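Local coordinates for ABC-type amino acid transport system, permease component (PDB 4YMU), which probably carries amino acids across the cell membrane as the permease subunit of an ABC importer, binding arginine within its transmembrane domain, at residues S56-V61 with N98-V103; E60-R63 with V69-L72; I162-V165 with L171-Q174. All blocks are in the same frame, centred on the assembly; numbering follows the deposited sequence.

Contact 1: residues S56-V61 with N98-V103. With ARG (arginine), chain I.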
ATOM      1  N   SER C  56       2.739  19.323  17.921  1.00114.88           N
ATOM      2  CA  SER C  56       3.523  19.136  16.707  1.00110.00           C
ATOM      3  C   SER C  56       4.988  19.466  16.951  1.00106.85           C
ATOM      4  O   SER C  56       5.877  18.735  16.505  1.00 99.56           O
ATOM      5  CB  SER C  56       2.959  19.947  15.538  1.00108.34           C
ATOM      6  OG  SER C  56       1.740  19.379  15.072  1.00111.33           O
ATOM      7  N   SER C  57       5.231  20.555  17.675  1.00108.08           N
ATOM      8  CA  SER C  57       6.597  20.991  17.949  1.00103.13           C
ATOM      9  C   SER C  57       7.333  19.985  18.830  1.00 98.01           C
ATOM     10  O   SER C  57       8.462  19.617  18.533  1.00 92.44           O
ATOM     11  CB  SER C  57       6.604  22.380  18.579  1.00103.07           C
ATOM     12  OG  SER C  57       6.293  23.365  17.609  1.00107.54           O
ATOM     13  N   TYR C  58       6.672  19.538  19.896  1.00 97.91           N
ATOM     14  CA  TYR C  58       7.178  18.488  20.773  1.00 91.16           C
ATOM     15  C   TYR C  58       7.611  17.273  19.966  1.00 98.19           C
ATOM     16  O   TYR C  58       8.783  16.867  20.008  1.00 93.13           O
ATOM     17  CB  TYR C  58       6.082  18.100  21.763  1.00 85.76           C
ATOM     18  CG  TYR C  58       6.411  16.966  22.711  1.00 91.05           C
ATOM     19  CD1 TYR C  58       6.895  17.215  23.988  1.00 93.10           C
ATOM     20  CD2 TYR C  58       6.190  15.649  22.349  1.00 93.50           C
ATOM     21  CE1 TYR C  58       7.167  16.173  24.867  1.00 90.91           C
ATOM     22  CE2 TYR C  58       6.461  14.606  23.217  1.00 92.70           C
ATOM     23  CZ  TYR C  58       6.947  14.872  24.472  1.00 93.84           C
ATOM     24  OH  TYR C  58       7.214  13.828  25.326  1.00 91.79           O
ATOM     25  N   ILE C  59       6.650  16.704  19.233  1.00105.44           N
ATOM     26  CA  ILE C  59       6.874  15.522  18.395  1.00 94.50           C
ATOM     27  C   ILE C  59       8.037  15.695  17.420  1.00 86.99           C
ATOM     28  O   ILE C  59       8.967  14.877  17.381  1.00 80.14           O
ATOM     29  CB  ILE C  59       5.596  15.177  17.614  1.00 97.90           C
ATOM     30  CG1 ILE C  59       4.499  14.751  18.590  1.00103.38           C
ATOM     31  CG2 ILE C  59       5.865  14.082  16.585  1.00 89.92           C
ATOM     32  CD1 ILE C  59       3.151  14.608  17.965  1.00 97.71           C
ATOM     33  N   GLU C  60       7.985  16.780  16.659  1.00 83.38           N
ATOM     34  CA  GLU C  60       8.972  17.064  15.630  1.00 89.57           C
ATOM     35  C   GLU C  60      10.370  17.181  16.225  1.00 94.83           C
ATOM     36  O   GLU C  60      11.320  16.544  15.761  1.00 94.42           O
ATOM     37  CB  GLU C  60       8.583  18.375  14.941  1.00103.75           C
ATOM     38  CG  GLU C  60       9.173  18.600  13.560  1.00116.36           C
ATOM     39  CD  GLU C  60       8.432  19.680  12.784  1.00125.12           C
ATOM     40  OE1 GLU C  60       7.710  20.484  13.420  1.00124.58           O
ATOM     41  OE2 GLU C  60       8.578  19.731  11.540  1.00130.45           O
ATOM     42  N   VAL C  61      10.474  17.963  17.297  1.00 99.31           N
ATOM     43  CA  VAL C  61      11.756  18.228  17.936  1.00 91.68           C
ATOM     44  C   VAL C  61      12.334  16.951  18.514  1.00 87.89           C
ATOM     45  O   VAL C  61      13.505  16.660  18.312  1.00 93.23           O
ATOM     46  CB  VAL C  61      11.656  19.332  19.007  1.00 87.63           C
ATOM     47  CG1 VAL C  61      12.864  19.289  19.921  1.00 81.70           C
ATOM     48  CG2 VAL C  61      11.543  20.695  18.338  1.00 85.35           C
ATOM     49  N   ASN C  98      11.190  10.292  24.540  1.00 77.03           N
ATOM     50  CA  ASN C  98      11.510   9.918  23.162  1.00 87.67           C
ATOM     51  C   ASN C  98      10.391   9.033  22.565  1.00 83.85           C
ATOM     52  O   ASN C  98       9.779   9.340  21.510  1.00 82.01           O
ATOM     53  CB  ASN C  98      12.866   9.204  23.162  1.00 79.07           C
ATOM     54  CG  ASN C  98      13.360   8.856  21.769  1.00 86.07           C
ATOM     55  OD1 ASN C  98      13.297   7.699  21.353  1.00 87.36           O
ATOM     56  ND2 ASN C  98      13.858   9.850  21.041  1.00 90.59           N
ATOM     57  N   SER C  99      10.089   7.971  23.305  1.00 81.71           N
ATOM     58  CA  SER C  99       9.047   7.044  22.946  1.00 88.00           C
ATOM     59  C   SER C  99       7.714   7.756  22.843  1.00 92.82           C
ATOM     60  O   SER C  99       6.896   7.379  22.028  1.00 84.56           O
ATOM     61  CB  SER C  99       8.942   5.902  23.955  1.00 89.85           C
ATOM     62  OG  SER C  99       7.962   4.963  23.533  1.00 91.44           O
ATOM     63  N   SER C 100       7.482   8.773  23.667  1.00 93.00           N
ATOM     64  CA  SER C 100       6.188   9.450  23.624  1.00 85.87           C
ATOM     65  C   SER C 100       6.014  10.090  22.255  1.00 93.01           C
ATOM     66  O   SER C 100       4.938  10.009  21.648  1.00 95.01           O
ATOM     67  CB  SER C 100       6.056  10.514  24.713  1.00 86.30           C
ATOM     68  OG  SER C 100       6.699  11.714  24.325  1.00 89.53           O
ATOM     69  N   ALA C 101       7.073  10.718  21.758  1.00 92.38           N
ATOM     70  CA  ALA C 101       6.968  11.319  20.434  1.00 88.41           C
ATOM     71  C   ALA C 101       6.673  10.254  19.360  1.00105.85           C
ATOM     72  O   ALA C 101       5.703  10.373  18.554  1.00116.09           O
ATOM     73  CB  ALA C 101       8.218  12.090  20.096  1.00 71.44           C
ATOM     74  N   TYR C 102       7.502   9.209  19.339  1.00104.13           N
ATOM     75  CA  TYR C 102       7.314   8.190  18.299  1.00 90.97           C
ATOM     76  C   TYR C 102       5.930   7.522  18.380  1.00 90.82           C
ATOM     77  O   TYR C 102       5.307   7.236  17.354  1.00 94.91           O
ATOM     78  CB  TYR C 102       8.452   7.168  18.315  1.00 77.86           C
ATOM     79  CG  TYR C 102       9.763   7.751  17.825  1.00 80.55           C
ATOM     80  CD1 TYR C 102      10.107   7.709  16.479  1.00 69.28           C
ATOM     81  CD2 TYR C 102      10.653   8.364  18.712  1.00 74.11           C
ATOM     82  CE1 TYR C 102      11.306   8.246  16.026  1.00 81.63           C
ATOM     83  CE2 TYR C 102      11.855   8.905  18.273  1.00 72.48           C
ATOM     84  CZ  TYR C 102      12.183   8.846  16.932  1.00 86.61           C
ATOM     85  OH  TYR C 102      13.377   9.385  16.486  1.00 82.11           O
ATOM     86  N   VAL C 103       5.447   7.309  19.601  1.00 85.15           N
ATOM     87  CA  VAL C 103       4.136   6.718  19.840  1.00 93.44           C
ATOM     88  C   VAL C 103       2.990   7.623  19.379  1.00 99.64           C
ATOM     89  O   VAL C 103       2.007   7.150  18.790  1.00100.38           O
ATOM     90  CB  VAL C 103       3.965   6.302  21.307  1.00 90.74           C
ATOM     91  CG1 VAL C 103       2.487   6.129  21.671  1.00 91.50           C
ATOM     92  CG2 VAL C 103       4.746   5.023  21.568  1.00 89.85           C
TER
HETATM   93  N   ARG I 301      18.576   6.098  17.923  1.00 88.03           N
HETATM   94  CA  ARG I 301      17.774   7.028  17.125  1.00 95.72           C
HETATM   95  C   ARG I 301      17.737   8.419  17.735  1.00102.06           C
HETATM   96  O   ARG I 301      17.239   9.363  17.107  1.00106.72           O
HETATM   97  CB  ARG I 301      16.339   6.532  16.978  1.00 81.86           C
HETATM   98  CG  ARG I 301      15.516   6.588  18.237  1.00 79.94           C
HETATM   99  CD  ARG I 301      14.196   5.866  18.014  1.00 85.36           C
HETATM  100  NE  ARG I 301      13.260   6.060  19.113  1.00 93.17           N
HETATM  101  CZ  ARG I 301      12.131   5.379  19.258  1.00 99.30           C
HETATM  102  NH1 ARG I 301      11.338   5.624  20.293  1.00 96.24           N
HETATM  103  NH2 ARG I 301      11.800   4.444  18.373  1.00104.76           N
HETATM  104  OXT ARG I 301      18.176   8.612  18.868  1.00 91.11           O

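Contact 2: residues E60-R63 with V69-L72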
ATOM      1  N   GLU C  60       7.985  16.780  16.659  1.00 83.38           N
ATOM      2  CA  GLU C  60       8.972  17.064  15.630  1.00 89.57           C
ATOM      3  C   GLU C  60      10.370  17.181  16.225  1.00 94.83           C
ATOM      4  O   GLU C  60      11.320  16.544  15.761  1.00 94.42           O
ATOM      5  CB  GLU C  60       8.583  18.375  14.941  1.00103.75           C
ATOM      6  CG  GLU C  60       9.173  18.600  13.560  1.00116.36           C
ATOM      7  CD  GLU C  60       8.432  19.680  12.784  1.00125.12           C
ATOM      8  OE1 GLU C  60       7.710  20.484  13.420  1.00124.58           O
ATOM      9  OE2 GLU C  60       8.578  19.731  11.540  1.00130.45           O
ATOM     10  N   VAL C  61      10.474  17.963  17.297  1.00 99.31           N
ATOM     11  CA  VAL C  61      11.756  18.228  17.936  1.00 91.68           C
ATOM     12  C   VAL C  61      12.334  16.951  18.514  1.00 87.89           C
ATOM     13  O   VAL C  61      13.505  16.660  18.312  1.00 93.23           O
ATOM     14  CB  VAL C  61      11.656  19.332  19.007  1.00 87.63           C
ATOM     15  CG1 VAL C  61      12.864  19.289  19.921  1.00 81.70           C
ATOM     16  CG2 VAL C  61      11.543  20.695  18.338  1.00 85.35           C
ATOM     17  N   ILE C  62      11.514  16.191  19.231  1.00 75.93           N
ATOM     18  CA  ILE C  62      11.994  14.955  19.839  1.00 79.12           C
ATOM     19  C   ILE C  62      12.412  13.880  18.827  1.00 89.57           C
ATOM     20  O   ILE C  62      13.439  13.217  19.003  1.00 88.32           O
ATOM     21  CB  ILE C  62      10.985  14.423  20.843  1.00 77.46           C
ATOM     22  CG1 ILE C  62      10.903  15.404  22.004  1.00 84.85           C
ATOM     23  CG2 ILE C  62      11.402  13.058  21.351  1.00 78.11           C
ATOM     24  CD1 ILE C  62       9.850  15.071  22.941  1.00 96.67           C
ATOM     25  N   ARG C  63      11.641  13.719  17.754  1.00 92.90           N
ATOM     26  CA  ARG C  63      11.992  12.715  16.768  1.00 91.34           C
ATOM     27  C   ARG C  63      13.144  13.195  15.897  1.00 83.88           C
ATOM     28  O   ARG C  63      13.918  12.381  15.370  1.00 77.10           O
ATOM     29  CB  ARG C  63      10.774  12.371  15.905  1.00106.25           C
ATOM     30  CG  ARG C  63       9.613  11.770  16.685  1.00110.25           C
ATOM     31  CD  ARG C  63       8.437  11.459  15.776  1.00110.32           C
ATOM     32  NE  ARG C  63       8.758  10.449  14.778  1.00105.27           N
ATOM     33  CZ  ARG C  63       8.578  10.626  13.474  1.00100.61           C
ATOM     34  NH1 ARG C  63       8.087  11.780  13.037  1.00 90.87           N
ATOM     35  NH2 ARG C  63       8.902   9.662  12.612  1.00100.10           N
ATOM     36  N   VAL C  69      21.466  12.915  23.170  1.00 77.83           N
ATOM     37  CA  VAL C  69      21.409  14.314  23.560  1.00 79.26           C
ATOM     38  C   VAL C  69      20.298  14.587  24.581  1.00 88.01           C
ATOM     39  O   VAL C  69      20.495  15.346  25.520  1.00 89.46           O
ATOM     40  CB  VAL C  69      21.335  15.245  22.332  1.00 67.99           C
ATOM     41  CG1 VAL C  69      21.033  16.673  22.725  1.00 70.98           C
ATOM     42  CG2 VAL C  69      22.628  15.161  21.528  1.00 65.93           C
ATOM     43  N   GLN C  70      19.173  13.900  24.452  1.00 92.64           N
ATOM     44  CA  GLN C  70      18.070  14.057  25.401  1.00 91.05           C
ATOM     45  C   GLN C  70      18.439  13.472  26.762  1.00 91.47           C
ATOM     46  O   GLN C  70      18.146  14.074  27.810  1.00 89.29           O
ATOM     47  CB  GLN C  70      16.798  13.396  24.862  1.00 81.39           C
ATOM     48  CG  GLN C  70      16.236  14.068  23.613  1.00 83.50           C
ATOM     49  CD  GLN C  70      15.299  13.169  22.781  1.00 85.21           C
ATOM     50  OE1 GLN C  70      15.230  13.294  21.559  1.00 80.27           O
ATOM     51  NE2 GLN C  70      14.587  12.263  23.445  1.00 89.30           N
ATOM     52  N   LEU C  71      19.066  12.294  26.738  1.00 89.33           N
ATOM     53  CA  LEU C  71      19.534  11.631  27.955  1.00 90.89           C
ATOM     54  C   LEU C  71      20.449  12.564  28.741  1.00 97.50           C
ATOM     55  O   LEU C  71      20.191  12.873  29.906  1.00 88.94           O
ATOM     56  CB  LEU C  71      20.319  10.364  27.614  1.00 81.81           C
ATOM     57  CG  LEU C  71      20.195   9.110  28.496  1.00 77.53           C
ATOM     58  CD1 LEU C  71      21.561   8.509  28.799  1.00 70.24           C
ATOM     59  CD2 LEU C  71      19.398   9.345  29.762  1.00 71.65           C
ATOM     60  N   LEU C  72      21.523  12.999  28.087  1.00 98.94           N
ATOM     61  CA  LEU C  72      22.518  13.858  28.713  1.00 91.08           C
ATOM     62  C   LEU C  72      21.909  15.191  29.150  1.00 87.28           C
ATOM     63  O   LEU C  72      22.212  15.693  30.240  1.00 91.84           O
ATOM     64  CB  LEU C  72      23.671  14.108  27.741  1.00 87.98           C
ATOM     65  CG  LEU C  72      24.316  12.844  27.182  1.00 80.55           C
ATOM     66  CD1 LEU C  72      25.503  13.202  26.328  1.00 86.26           C
ATOM     67  CD2 LEU C  72      24.704  11.895  28.290  1.00 70.93           C
TER

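Contact 3: residues I162-V165 with L171-Q174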
ATOM      1  N   ILE C 162      21.652   2.634  25.869  1.00 88.88           N
ATOM      2  CA  ILE C 162      22.343   3.906  25.927  1.00 87.96           C
ATOM      3  C   ILE C 162      22.403   4.495  27.345  1.00 93.94           C
ATOM      4  O   ILE C 162      23.146   5.441  27.592  1.00 96.60           O
ATOM      5  CB  ILE C 162      21.722   4.910  24.962  1.00 77.78           C
ATOM      6  CG1 ILE C 162      22.795   5.861  24.450  1.00 78.07           C
ATOM      7  CG2 ILE C 162      20.529   5.651  25.597  1.00 62.83           C
ATOM      8  CD1 ILE C 162      22.203   7.009  23.725  1.00 85.63           C
ATOM      9  N   VAL C 163      21.646   3.931  28.280  1.00 89.82           N
ATOM     10  CA  VAL C 163      21.721   4.410  29.649  1.00 98.23           C
ATOM     11  C   VAL C 163      22.936   3.792  30.343  1.00 96.78           C
ATOM     12  O   VAL C 163      23.177   4.030  31.529  1.00 84.94           O
ATOM     13  CB  VAL C 163      20.454   4.079  30.448  1.00101.73           C
ATOM     14  CG1 VAL C 163      19.234   4.591  29.705  1.00107.53           C
ATOM     15  CG2 VAL C 163      20.356   2.569  30.688  1.00 97.93           C
ATOM     16  N   SER C 164      23.685   2.977  29.606  1.00 88.30           N
ATOM     17  CA  SER C 164      24.895   2.407  30.148  1.00 85.18           C
ATOM     18  C   SER C 164      25.920   3.535  30.306  1.00 98.53           C
ATOM     19  O   SER C 164      26.618   3.603  31.317  1.00100.06           O
ATOM     20  CB  SER C 164      25.436   1.293  29.254  1.00 81.21           C
ATOM     21  OG  SER C 164      26.204   1.819  28.186  1.00 83.85           O
ATOM     22  N   VAL C 165      25.986   4.435  29.324  1.00 98.69           N
ATOM     23  CA  VAL C 165      26.975   5.516  29.341  1.00 96.39           C
ATOM     24  C   VAL C 165      26.775   6.501  30.499  1.00100.42           C
ATOM     25  O   VAL C 165      27.654   7.308  30.803  1.00 99.93           O
ATOM     26  CB  VAL C 165      26.998   6.311  28.010  1.00 82.40           C
ATOM     27  CG1 VAL C 165      27.047   5.374  26.804  1.00 75.98           C
ATOM     28  CG2 VAL C 165      25.814   7.244  27.941  1.00 84.05           C
ATOM     29  N   LEU C 171      22.198  -4.180  30.794  1.00104.43           N
ATOM     30  CA  LEU C 171      22.902  -5.329  30.267  1.00101.53           C
ATOM     31  C   LEU C 171      24.238  -4.917  29.620  1.00 98.68           C
ATOM     32  O   LEU C 171      25.201  -5.692  29.609  1.00 96.14           O
ATOM     33  CB  LEU C 171      22.003  -6.055  29.265  1.00102.31           C
ATOM     34  CG  LEU C 171      22.598  -7.200  28.453  1.00106.44           C
ATOM     35  CD1 LEU C 171      22.900  -8.387  29.349  1.00107.19           C
ATOM     36  CD2 LEU C 171      21.644  -7.593  27.325  1.00116.69           C
ATOM     37  N   THR C 172      24.298  -3.704  29.078  1.00 92.22           N
ATOM     38  CA  THR C 172      25.495  -3.262  28.366  1.00 90.66           C
ATOM     39  C   THR C 172      26.604  -2.855  29.352  1.00 97.85           C
ATOM     40  O   THR C 172      27.798  -3.126  29.133  1.00 91.45           O
ATOM     41  CB  THR C 172      25.160  -2.102  27.400  1.00 82.04           C
ATOM     42  OG1 THR C 172      24.364  -2.605  26.321  1.00 93.79           O
ATOM     43  CG2 THR C 172      26.415  -1.505  26.813  1.00 76.00           C
ATOM     44  N   ARG C 173      26.187  -2.243  30.459  1.00 98.38           N
ATOM     45  CA  ARG C 173      27.109  -1.776  31.491  1.00 96.61           C
ATOM     46  C   ARG C 173      27.942  -2.921  32.061  1.00 95.41           C
ATOM     47  O   ARG C 173      29.090  -2.714  32.449  1.00 98.03           O
ATOM     48  CB  ARG C 173      26.339  -1.066  32.601  1.00 96.48           C
ATOM     49  CG  ARG C 173      27.203  -0.388  33.650  1.00101.67           C
ATOM     50  CD  ARG C 173      28.336   0.432  33.036  1.00 98.92           C
ATOM     51  NE  ARG C 173      28.601   1.634  33.827  1.00108.75           N
ATOM     52  CZ  ARG C 173      29.170   1.645  35.033  1.00116.01           C
ATOM     53  NH1 ARG C 173      29.551   0.514  35.617  1.00116.94           N
ATOM     54  NH2 ARG C 173      29.357   2.799  35.665  1.00115.88           N
ATOM     55  N   GLN C 174      27.361  -4.122  32.097  1.00 95.12           N
ATOM     56  CA  GLN C 174      28.029  -5.295  32.648  1.00 91.44           C
ATOM     57  C   GLN C 174      29.430  -5.492  32.086  1.00 94.28           C
ATOM     58  O   GLN C 174      30.351  -5.818  32.829  1.00 95.32           O
ATOM     59  CB  GLN C 174      27.200  -6.563  32.429  1.00 83.16           C
ATOM     60  CG  GLN C 174      25.811  -6.498  33.030  1.00 85.06           C
ATOM     61  CD  GLN C 174      25.805  -5.984  34.462  1.00 94.69           C
ATOM     62  OE1 GLN C 174      26.441  -6.554  35.352  1.00 97.16           O
ATOM     63  NE2 GLN C 174      25.070  -4.900  34.690  1.00 95.38           N
TER

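Contact 1: residues S56-V61 with N98-V103
Tyr58 and Ile59 of helix 49-63 meet Ser100 and Ala101 of helix 87-112 where the axes of the two short segments pass 8.7 Å apart at -111°. Along 98-103 the helix shows one side to this neighbour and another to a bound arginine. Asn98 belongs to the ligand side: its CG stands anti to the backbone N (chi1 -176°), which carries OD1 out to accept two bonds from the guanidinium, 2.8 Å from NE and 3.0 Å from NH1. The amide oxygen suits this place because it can accept both N-H groups. Ser99, also in the pocket, turns its hydroxyl to Glu152, itself a partner of the arginine. Ser100 points the other way, toward Tyr58. There a chi1 of 177° swings the phenol away from its own N-H and across to the serine, and OH donates to Ser100 OG, which lies at the edge of the ring, in its plane. The modelled 2.4 Å from Tyr58 OH to Ser100 OG is doubtful as an exact length. Ser100 OG also bonds to Ile97 O, so a small hydroxyl links the tyrosine to the helix's own backbone. Ala101 lies where the two backbones come nearest: its methyl CB sits 4.0 Å from Ile59 O and 4.4 Å from Tyr58 CE2, and the CA atoms of Ile59 and Ala101 come within 4.7 Å, a spacing that a bulky side chain would not easily allow. One turn on from Asn98, Tyr102 returns to the ligand, with the arginine NE 3.3 Å above one ring face, offset toward the rim. This is an arginine pocket, probably for substrate, in a HisMQ-type permease core, lined by one side of helix 87-112 while Ser100 and Ala101 pack on helix 49-63.

Contact 2: residues E60-R63 with V69-L72
Ile62, in the last turn of helix 49-63, and Gln70, on helix 67-75, account for nearly all of this small contact, in which 87 Å² is buried over both segments. The backbones stay well apart, with the CA atoms of Ile62 and Gln70 separated by 8.3 Å, and the long glutamine bridges the difference. Its CG lies anti to the carbonyl carbon (chi1 -66°) and the chain runs extended beyond it, a reach that spans the gap between the two backbones and brings the amide to Ile62.

The apolar part is carried by the branch methyl of Ile62: CG2 lies 4.2 Å from Gln70 CD, and the two side chains cross at about a right angle. A beta-branched residue suits this spot because it offers a methyl close to the helix surface.

The polar part is the approach of the glutamine's amide end to Ile62 O. A polar neighbour makes sense there, because carbonyls in a last turn lose their i+4 partners as the helix ends; the residue four on, Pro66, in any case has no N-H. Shortening Gln70 to an alanine is likely to open a gap beside CG2 of Ile62 and take the polar neighbour from its carbonyl.

Ile62 also packs on Ile97 and Ala101 of helix 87-112, and Gln70 on Asn98, so the bend between helices 49-63 and 67-75 rests against that third helix.

Contact 3: residues I162-V165 with L171-Q174
Ser164 directs its CB at the backbone turn formed by Thr172 and Arg173, and the two side chains meet it differently. Thr172 also directs its CB toward the serine, and its methyl makes the contact. With chi1 at -69° to OG1, CG2 is left opposite the threonine's own backbone N, 3.6 Å from Ser164 OG and 3.8 Å from Ser164 CB, while CB of Thr172 is 3.9 Å from CB of Ser164. Threonine suits the site because its two branches do separate work: the methyl packs on the serine, and OG1 turns to Tyr196 OH for a hydrogen bond.

The hydroxyl of Ser164 makes a weak hydrogen bond back to Ala161 O, and toward Thr172 its approach is simple packing. The smallness of serine matters: the CA atoms of Ser164 and Arg173 are only 4.9 Å apart.

Arg173 passes alongside instead of pointing at the serine. Its CB is 4.2 Å from Ser164 CB, and the chain then bends at chi2 and chi3, bringing the edge of the guanidinium near Ser164 O, roughly in the group's own plane. The 3.8 Å from Arg173 NE to Ser164 O is too long for a hydrogen bond.

The carboxylate of Asp170 accepts the backbone N-H groups of Thr172 and Arg173, consistent with its fixing the backbone just before helix 174-182. The contact thus belongs to the connection between helices 129-160 and 174-182: residues 162-163 form a 3-10 turn after the first, and Ser164 packs on the residues leading into the second, where Ser164 and Thr172 also meet Leu68 and Val69 of the second subunit.

Contacts 1 and 2 are neighbours, their centres about 9 Å apart, and both start from helix 49-63, sharing Glu60 and Val61. Helices 67-75 and 87-112, which follow each other in the chain, supply their second segments. They touch directly: Ala101 CB packs on Ile62 CG2 at 3.6 Å, and Tyr102 OH probably bonds to Arg63 O. Contact 3 comes later in the chain, in the loop after helix 129-160. Its centre lies about 24 Å from that of contact 1 and about 19 Å from that of contact 2, which it meets through Leu71 against Ile162 and Val163. All three also touch the second subunit, which places them at or beside the interface between the two permease copies.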